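Local coordinates for protein ORF10 (Moritella marina, PDB 6RIW) that probably forms the ketosynthase and chain length factor part of a polyunsaturated fatty acid synthase, where acyl chains are extended by condensation, at residues A[665-673]-A[836-846]; A[523-531]-A[739-747]. All blocks are in the same frame, centred on the assembly; numbering follows the deposited sequence.

Interaction 1. Residues A[665-673]-A[836-846]; sequences EENSVYRCV and HTFNASGMASI
Val669 and Tyr670 close round Gly842 where the axes of helix segments 668-673 and 841-846 come within 8.3 Å; a CB on this glycine would collide with Val669 CB. Val669 sends CG1 alongside the carbonyl carbon (chi1 169°), letting both branches straddle Met843 N, CG2 at 3.6 Å. Met843, bent at chi2 and chi3, brings CE within 3.8 Å of Val669 CG1. Ile846 CD1 wedges in, meeting the Tyr670 ring edge at CE1, 3.8 Å away, and Val673 CG2 tip to tip. The pair lies in the middle helical layer of the thiolase-like fold, Val669 on strands 576-581 and 687-694, Tyr670 and Ile846 on strand 876-884. Tyr670 OH lies 3.5 Å from Ser845 CB and holds a water weakly bonded to Ser845 OG. Without the phenol ring, as with an alanine here, a gap is likely to open beside Gly842 and Ile846, and the water would lose its hydroxyl partner. Glu665, at positive phi (60°), probably occupies the place of active ketosynthases' nucleophilic cysteine, consistent with a chain length factor. Its OE1 and Asn839 ND2 share a water. Glu666 OE1 accepts from Arg873 N, while OE2 reaches His836 NE2 through a water. No direct hydrogen bond joins the segments; one buried water instead makes four, to Glu666 O, Val669 N, Asn839 O and Gly842 N, satisfying polar backbone where apolar packing sets the spacing.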
loop_
_atom_site.group_PDB
_atom_site.type_symbol
_atom_site.label_atom_id
_atom_site.label_comp_id
_atom_site.label_asym_id
_atom_site.label_seq_id
_atom_site.Cartn_x
_atom_site.Cartn_y
_atom_site.Cartn_z
ATOM N N GLU A 665 0.310 -1.761 -9.462
ATOM C CA GLU A 665 0.378 -3.084 -10.123
ATOM C C GLU A 665 1.719 -3.172 -10.868
ATOM O O GLU A 665 2.760 -2.751 -10.332
ATOM C CB GLU A 665 -0.867 -3.285 -10.990
ATOM C CG GLU A 665 -2.195 -3.228 -10.196
ATOM C CD GLU A 665 -2.213 -4.186 -9.014
ATOM O OE1 GLU A 665 -1.673 -5.317 -9.156
ATOM O OE2 GLU A 665 -2.733 -3.812 -7.928
ATOM N N GLU A 666 1.756 -3.728 -12.086
ATOM C CA GLU A 666 3.047 -3.891 -12.753
ATOM C C GLU A 666 3.721 -2.550 -13.012
ATOM O O GLU A 666 4.950 -2.487 -13.104
ATOM C CB GLU A 666 2.882 -4.650 -14.080
ATOM C CG GLU A 666 2.527 -6.132 -13.896
ATOM C CD GLU A 666 1.011 -6.389 -13.947
ATOM O OE1 GLU A 666 0.228 -5.551 -13.431
ATOM O OE2 GLU A 666 0.597 -7.447 -14.486
ATOM N N ASN A 667 2.947 -1.465 -13.129
ATOM C CA ASN A 667 3.525 -0.143 -13.357
ATOM C C ASN A 667 3.936 0.574 -12.067
ATOM O O ASN A 667 4.227 1.776 -12.099
ATOM C CB ASN A 667 2.554 0.711 -14.179
ATOM C CG ASN A 667 2.604 0.355 -15.669
ATOM O OD1 ASN A 667 3.671 0.064 -16.209
ATOM N ND2 ASN A 667 1.447 0.311 -16.313
ATOM N N SER A 668 4.015 -0.135 -10.941
ATOM C CA SER A 668 4.386 0.513 -9.683
ATOM C C SER A 668 5.708 1.282 -9.790
ATOM O O SER A 668 5.806 2.433 -9.350
ATOM C CB SER A 668 4.496 -0.537 -8.575
ATOM O OG SER A 668 3.239 -1.128 -8.273
ATOM N N VAL A 669 6.748 0.647 -10.335
ATOM C CA VAL A 669 8.060 1.295 -10.390
ATOM C C VAL A 669 8.038 2.505 -11.316
ATOM O O VAL A 669 8.648 3.540 -11.016
ATOM C CB VAL A 669 9.145 0.290 -10.817
ATOM C CG1 VAL A 669 10.474 1.038 -11.132
ATOM C CG2 VAL A 669 9.386 -0.748 -9.715
ATOM N N TYR A 670 7.350 2.408 -12.458
ATOM C CA TYR A 670 7.313 3.552 -13.367
ATOM C C TYR A 670 6.526 4.723 -12.774
ATOM O O TYR A 670 6.891 5.882 -12.995
ATOM C CB TYR A 670 6.749 3.108 -14.731
ATOM C CG TYR A 670 7.531 1.959 -15.362
ATOM C CD1 TYR A 670 8.903 1.853 -15.192
ATOM C CD2 TYR A 670 6.892 0.971 -16.109
ATOM C CE1 TYR A 670 9.634 0.798 -15.759
ATOM C CE2 TYR A 670 7.617 -0.090 -16.681
ATOM C CZ TYR A 670 8.978 -0.160 -16.505
ATOM O OH TYR A 670 9.684 -1.211 -17.074
ATOM N N ARG A 671 5.472 4.458 -11.991
ATOM C CA ARG A 671 4.839 5.561 -11.267
ATOM C C ARG A 671 5.782 6.177 -10.229
ATOM O O ARG A 671 5.697 7.384 -9.966
ATOM C CB ARG A 671 3.537 5.109 -10.599
ATOM C CG ARG A 671 2.407 4.742 -11.588
ATOM C CD ARG A 671 1.828 5.960 -12.339
ATOM N NE ARG A 671 0.726 5.561 -13.227
ATOM C CZ ARG A 671 0.168 6.361 -14.140
ATOM N NH1 ARG A 671 -0.833 5.908 -14.896
ATOM N NH2 ARG A 671 0.600 7.616 -14.295
ATOM N N CYS A 672 6.665 5.380 -9.615
ATOM C CA CYS A 672 7.668 5.945 -8.702
ATOM C C CYS A 672 8.642 6.849 -9.437
ATOM O O CYS A 672 9.082 7.876 -8.898
ATOM C CB CYS A 672 8.457 4.829 -8.006
ATOM S SG CYS A 672 7.535 3.933 -6.737
ATOM N N VAL A 673 9.057 6.451 -10.638
ATOM C CA VAL A 673 9.954 7.307 -11.416
ATOM C C VAL A 673 9.293 8.659 -11.677
ATOM O O VAL A 673 9.902 9.723 -11.499
ATOM C CB VAL A 673 10.351 6.593 -12.719
ATOM C CG1 VAL A 673 11.145 7.523 -13.640
ATOM C CG2 VAL A 673 11.141 5.297 -12.407
ATOM N N HIS A 836 8.891 -13.132 -14.369
ATOM C CA HIS A 836 7.972 -12.005 -14.210
ATOM C C HIS A 836 7.888 -11.671 -12.727
ATOM O O HIS A 836 7.342 -12.454 -11.949
ATOM C CB HIS A 836 6.588 -12.373 -14.749
ATOM C CG HIS A 836 5.696 -11.198 -15.003
ATOM N ND1 HIS A 836 5.737 -10.053 -14.236
ATOM C CD2 HIS A 836 4.763 -10.977 -15.962
ATOM C CE1 HIS A 836 4.862 -9.176 -14.705
ATOM N NE2 HIS A 836 4.252 -9.713 -15.751
ATOM N N THR A 837 8.418 -10.511 -12.318
ATOM C CA THR A 837 8.422 -10.157 -10.904
ATOM C C THR A 837 7.319 -9.156 -10.548
ATOM O O THR A 837 7.402 -8.491 -9.508
ATOM C CB THR A 837 9.811 -9.647 -10.482
ATOM O OG1 THR A 837 10.156 -8.458 -11.222
ATOM C CG2 THR A 837 10.883 -10.727 -10.774
ATOM N N PHE A 838 6.298 -9.038 -11.407
ATOM C CA PHE A 838 5.048 -8.336 -11.136
ATOM C C PHE A 838 5.241 -6.942 -10.540
ATOM O O PHE A 838 5.616 -6.012 -11.266
ATOM C CB PHE A 838 4.157 -9.279 -10.305
ATOM C CG PHE A 838 3.641 -10.402 -11.168
ATOM C CD1 PHE A 838 2.649 -10.123 -12.118
ATOM C CD2 PHE A 838 4.264 -11.647 -11.179
ATOM C CE1 PHE A 838 2.222 -11.129 -13.001
ATOM C CE2 PHE A 838 3.846 -12.661 -12.082
ATOM C CZ PHE A 838 2.838 -12.391 -12.979
ATOM N N ASN A 839 4.988 -6.744 -9.244
ATOM C CA ASN A 839 5.083 -5.357 -8.758
ATOM C C ASN A 839 6.504 -4.802 -8.792
ATOM O O ASN A 839 6.682 -3.576 -8.738
ATOM C CB ASN A 839 4.504 -5.262 -7.347
ATOM C CG ASN A 839 3.017 -5.546 -7.342
ATOM O OD1 ASN A 839 2.277 -4.914 -8.071
ATOM N ND2 ASN A 839 2.578 -6.517 -6.538
ATOM N N ALA A 840 7.518 -5.651 -8.873
ATOM C CA ALA A 840 8.884 -5.177 -9.041
ATOM C C ALA A 840 9.360 -5.212 -10.496
ATOM O O ALA A 840 10.538 -4.928 -10.758
ATOM C CB ALA A 840 9.823 -6.021 -8.154
ATOM N N SER A 841 8.496 -5.579 -11.453
ATOM C CA SER A 841 8.983 -5.857 -12.810
ATOM C C SER A 841 9.582 -4.626 -13.481
ATOM O O SER A 841 10.498 -4.754 -14.301
ATOM C CB SER A 841 7.861 -6.416 -13.699
ATOM O OG SER A 841 6.727 -5.566 -13.677
ATOM N N GLY A 842 9.067 -3.434 -13.187
ATOM C CA GLY A 842 9.675 -2.234 -13.759
ATOM C C GLY A 842 11.115 -2.028 -13.327
ATOM O O GLY A 842 11.931 -1.502 -14.099
ATOM N N MET A 843 11.453 -2.438 -12.101
ATOM C CA MET A 843 12.829 -2.283 -11.627
ATOM C C MET A 843 13.782 -3.237 -12.349
ATOM O O MET A 843 14.894 -2.840 -12.722
ATOM C CB MET A 843 12.895 -2.494 -10.113
ATOM C CG MET A 843 14.194 -2.020 -9.462
ATOM S SD MET A 843 14.515 -0.266 -9.727
ATOM C CE MET A 843 13.256 0.450 -8.642
ATOM N N ALA A 844 13.373 -4.493 -12.563
ATOM C CA ALA A 844 14.202 -5.408 -13.341
ATOM C C ALA A 844 14.523 -4.842 -14.722
ATOM O O ALA A 844 15.672 -4.922 -15.180
ATOM C CB ALA A 844 13.511 -6.774 -13.490
ATOM N N SER A 845 13.522 -4.286 -15.409
ATOM C CA SER A 845 13.753 -3.735 -16.750
ATOM C C SER A 845 14.678 -2.526 -16.714
ATOM O O SER A 845 15.540 -2.369 -17.591
ATOM C CB SER A 845 12.434 -3.325 -17.393
ATOM O OG SER A 845 11.557 -4.424 -17.498
ATOM N N ILE A 846 14.458 -1.623 -15.757
ATOM C CA ILE A 846 15.298 -0.425 -15.667
ATOM C C ILE A 846 16.739 -0.813 -15.377
ATOM O O ILE A 846 17.681 -0.289 -15.994
ATOM C CB ILE A 846 14.743 0.537 -14.601
ATOM C CG1 ILE A 846 13.503 1.258 -15.148
ATOM C CG2 ILE A 846 15.832 1.561 -14.173
ATOM C CD1 ILE A 846 12.756 2.132 -14.096
HETATM O O HOH W 1 0.850 -2.832 -6.635
HETATM O O HOH W 2 -0.455 -6.943 -7.511
HETATM O O HOH W 3 6.920 -2.358 -11.216
HETATM O O HOH W 4 1.949 -8.307 -16.749
HETATM O O HOH W 5 8.665 -3.148 -18.629
#

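Interaction 2. Residues A[523-531]-A[739-747]; sequences KAPKGSYVE and WLVGEGAAA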
loop_
_atom_site.group_PDB
_atom_site.type_symbol
_atom_site.label_atom_id
_atom_site.label_comp_id
_atom_site.label_asym_id
_atom_site.label_seq_id
_atom_site.Cartn_x
_atom_site.Cartn_y
_atom_site.Cartn_z
ATOM N N LYS A 523 2.957 -29.733 -11.606
ATOM C CA LYS A 523 4.117 -29.551 -10.746
ATOM C C LYS A 523 4.176 -28.077 -10.385
ATOM O O LYS A 523 3.541 -27.246 -11.040
ATOM C CB LYS A 523 5.420 -29.984 -11.453
ATOM C CG LYS A 523 5.717 -29.175 -12.729
ATOM C CD LYS A 523 7.018 -29.621 -13.409
ATOM C CE LYS A 523 8.235 -29.354 -12.524
ATOM N NZ LYS A 523 8.654 -27.949 -12.713
ATOM N N ALA A 524 4.923 -27.747 -9.341
ATOM C CA ALA A 524 5.234 -26.338 -9.131
ATOM C C ALA A 524 6.112 -25.880 -10.299
ATOM O O ALA A 524 7.026 -26.619 -10.697
ATOM C CB ALA A 524 5.959 -26.122 -7.801
ATOM N N PRO A 525 5.835 -24.722 -10.913
ATOM C CA PRO A 525 6.589 -24.333 -12.114
ATOM C C PRO A 525 8.062 -24.179 -11.811
ATOM O O PRO A 525 8.455 -23.767 -10.727
ATOM C CB PRO A 525 5.969 -22.983 -12.522
ATOM C CG PRO A 525 4.637 -22.959 -11.894
ATOM C CD PRO A 525 4.742 -23.776 -10.613
ATOM N N LYS A 526 8.887 -24.489 -12.804
ATOM C CA LYS A 526 10.275 -24.089 -12.705
ATOM C C LYS A 526 10.328 -22.569 -12.848
ATOM O O LYS A 526 9.658 -22.016 -13.721
ATOM C CB LYS A 526 11.078 -24.780 -13.805
ATOM C CG LYS A 526 12.572 -24.542 -13.671
ATOM C CD LYS A 526 13.350 -25.589 -14.464
ATOM C CE LYS A 526 14.825 -25.212 -14.553
ATOM N NZ LYS A 526 15.463 -26.005 -15.645
ATOM N N GLY A 527 11.097 -21.890 -11.994
ATOM C CA GLY A 527 11.133 -20.437 -12.080
ATOM C C GLY A 527 12.273 -19.828 -11.297
ATOM O O GLY A 527 13.101 -20.519 -10.697
ATOM N N SER A 528 12.316 -18.500 -11.301
ATOM C CA SER A 528 13.420 -17.800 -10.638
ATOM C C SER A 528 13.044 -17.519 -9.179
ATOM O O SER A 528 12.703 -16.408 -8.769
ATOM C CB SER A 528 13.774 -16.535 -11.410
ATOM O OG SER A 528 14.837 -15.831 -10.800
ATOM N N TYR A 529 13.091 -18.581 -8.380
ATOM C CA TYR A 529 12.734 -18.475 -6.978
ATOM C C TYR A 529 13.928 -17.996 -6.177
ATOM O O TYR A 529 15.089 -18.289 -6.509
ATOM C CB TYR A 529 12.284 -19.822 -6.407
ATOM C CG TYR A 529 11.053 -20.405 -7.038
ATOM C CD1 TYR A 529 9.786 -19.951 -6.678
ATOM C CD2 TYR A 529 11.144 -21.407 -8.020
ATOM C CE1 TYR A 529 8.641 -20.485 -7.250
ATOM C CE2 TYR A 529 9.997 -21.931 -8.601
ATOM C CZ TYR A 529 8.750 -21.477 -8.196
ATOM O OH TYR A 529 7.612 -22.013 -8.778
ATOM N N VAL A 530 13.631 -17.304 -5.082
ATOM C CA VAL A 530 14.623 -16.962 -4.071
ATOM C C VAL A 530 14.492 -17.984 -2.941
ATOM O O VAL A 530 13.461 -18.040 -2.262
ATOM C CB VAL A 530 14.434 -15.528 -3.556
ATOM C CG1 VAL A 530 15.380 -15.255 -2.378
ATOM C CG2 VAL A 530 14.678 -14.522 -4.671
ATOM N N GLU A 531 15.534 -18.798 -2.716
ATOM C CA GLU A 531 15.421 -19.795 -1.654
ATOM C C GLU A 531 15.649 -19.178 -0.279
ATOM O O GLU A 531 14.964 -19.532 0.688
ATOM C CB GLU A 531 16.405 -20.955 -1.895
ATOM C CG GLU A 531 16.517 -21.911 -0.678
ATOM C CD GLU A 531 17.116 -23.280 -1.018
ATOM O OE1 GLU A 531 17.772 -23.417 -2.079
ATOM O OE2 GLU A 531 16.933 -24.219 -0.206
ATOM N N TRP A 739 3.424 -17.142 -18.978
ATOM C CA TRP A 739 4.284 -16.270 -18.177
ATOM C C TRP A 739 5.257 -17.093 -17.327
ATOM O O TRP A 739 4.999 -18.252 -16.979
ATOM C CB TRP A 739 3.461 -15.320 -17.287
ATOM C CG TRP A 739 2.531 -15.989 -16.300
ATOM C CD1 TRP A 739 1.258 -16.437 -16.543
ATOM C CD2 TRP A 739 2.796 -16.260 -14.913
ATOM N NE1 TRP A 739 0.717 -16.979 -15.394
ATOM C CE2 TRP A 739 1.640 -16.886 -14.381
ATOM C CE3 TRP A 739 3.896 -16.034 -14.071
ATOM C CZ2 TRP A 739 1.561 -17.305 -13.054
ATOM C CZ3 TRP A 739 3.814 -16.429 -12.751
ATOM C CH2 TRP A 739 2.640 -17.056 -12.249
ATOM N N LEU A 740 6.407 -16.492 -17.026
ATOM C CA LEU A 740 7.468 -17.170 -16.286
ATOM C C LEU A 740 7.525 -16.709 -14.833
ATOM O O LEU A 740 7.447 -15.505 -14.541
ATOM C CB LEU A 740 8.825 -16.909 -16.956
ATOM C CG LEU A 740 9.004 -17.496 -18.352
ATOM C CD1 LEU A 740 10.073 -16.682 -19.117
ATOM C CD2 LEU A 740 9.412 -18.964 -18.191
ATOM N N VAL A 741 7.684 -17.668 -13.919
ATOM C CA VAL A 741 7.734 -17.350 -12.488
ATOM C C VAL A 741 9.082 -16.718 -12.146
ATOM O O VAL A 741 10.144 -17.201 -12.568
ATOM C CB VAL A 741 7.500 -18.624 -11.651
ATOM C CG1 VAL A 741 7.799 -18.361 -10.190
ATOM C CG2 VAL A 741 6.049 -19.146 -11.816
ATOM N N GLY A 742 9.046 -15.625 -11.384
ATOM C CA GLY A 742 10.265 -15.039 -10.849
ATOM C C GLY A 742 9.935 -14.216 -9.632
ATOM O O GLY A 742 8.771 -13.880 -9.396
ATOM N N GLU A 743 10.966 -13.895 -8.848
ATOM C CA GLU A 743 10.734 -13.026 -7.697
ATOM C C GLU A 743 12.034 -12.344 -7.292
ATOM O O GLU A 743 13.125 -12.735 -7.727
ATOM C CB GLU A 743 10.141 -13.805 -6.507
ATOM C CG GLU A 743 11.073 -14.870 -5.926
ATOM C CD GLU A 743 10.387 -15.707 -4.835
ATOM O OE1 GLU A 743 9.288 -15.312 -4.385
ATOM O OE2 GLU A 743 10.937 -16.763 -4.418
ATOM N N GLY A 744 11.907 -11.321 -6.450
ATOM C CA GLY A 744 13.078 -10.655 -5.922
ATOM C C GLY A 744 12.801 -9.202 -5.578
ATOM O O GLY A 744 11.667 -8.799 -5.352
ATOM N N ALA A 745 13.888 -8.440 -5.504
ATOM C CA ALA A 745 13.853 -7.069 -5.016
ATOM C C ALA A 745 15.021 -6.332 -5.652
ATOM O O ALA A 745 16.035 -6.944 -5.989
ATOM C CB ALA A 745 13.939 -7.009 -3.476
ATOM N N ALA A 746 14.864 -5.024 -5.835
ATOM C CA ALA A 746 15.968 -4.248 -6.387
ATOM C C ALA A 746 15.738 -2.787 -6.045
ATOM O O ALA A 746 14.631 -2.390 -5.651
ATOM C CB ALA A 746 16.094 -4.465 -7.913
ATOM N N ALA A 747 16.797 -1.979 -6.186
ATOM C CA ALA A 747 16.684 -0.578 -5.814
ATOM C C ALA A 747 17.632 0.252 -6.657
ATOM O O ALA A 747 18.657 -0.251 -7.147
ATOM C CB ALA A 747 16.976 -0.347 -4.312
HETATM O O HOH W 6 7.902 -20.464 -14.903
HETATM O O HOH W 7 13.890 -13.300 -10.275
#
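Tyr529 turns the edge of its ring to Glu743: OE2 sits near the ring plane, 4.1 Å from Tyr529 CD1, and the carboxylate stands almost upright to the ring, 83° from it. Pro525 O also lies in plane at the edge, accepting the phenol hydroxyl at 2.8 Å from Tyr529 OH, a bond that ties the ring back to its own segment. Val741 CG1 approaches this ring obliquely, 3.7 Å from CE1, while Leu501 and Pro502 of a nearby loop also touch the tyrosine. The two branches of Val741 divide the work, for with CG1 opposite the backbone N (chi1 170°) CG2 is left to rest on Pro525 CB, 3.9 Å away. Gly527 faces this valine, and a CB there would run into Val741 CB. Between the backbones a short parallel pairing forms, in which Ser528 N gives Val741 O a nearly straight bond of 2.8 Å and Glu743 N returns a weak one to Ser528 O. It adds residues 527-528 beside strand 741-752, which runs antiparallel to 469-478 and 687-694 in the thiolase-like fold of the second ketosynthase-type domain, the chain length factor. Ser528 is the centre of an inverse gamma turn, and beyond it Val530 still meets Glu743. The serine OG is bonded to Thr497 OG1 and meets a water that donates to Glu743 O. Glu743 puts CG between its backbone N and carbonyl carbon (chi1 65°) and extends from there past Ser528 O. Its OE2 takes Val530 N at 2.8 Å on the anti lone pair, facing away from OE1, whereas OE1 is held by Arg505 in a salt bridge and by Gly697 N.

In the fold
The two contacts interleave along the chain, in the order 523-531, 665-673, 739-747, 836-846, and all four segments belong to the second ketosynthase-type domain. Their centres lie about 15 Å apart. Interaction 1 pairs the starts of helices 668-682 and 841-854; interaction 2 sets a short strand against the beginning of strand 741-752. The layers meet directly: Met843 CG packs on Ala746 CB, and His836 N probably hydrogen-bonds Leu740 O at 2.8 Å, while Phe838 meets Trp739 edge-to-face. Segments remote in sequence thus converge in the buried interior of the second ketosynthase-type domain, an example of how the thiolase-like fold stacks helices on sheet.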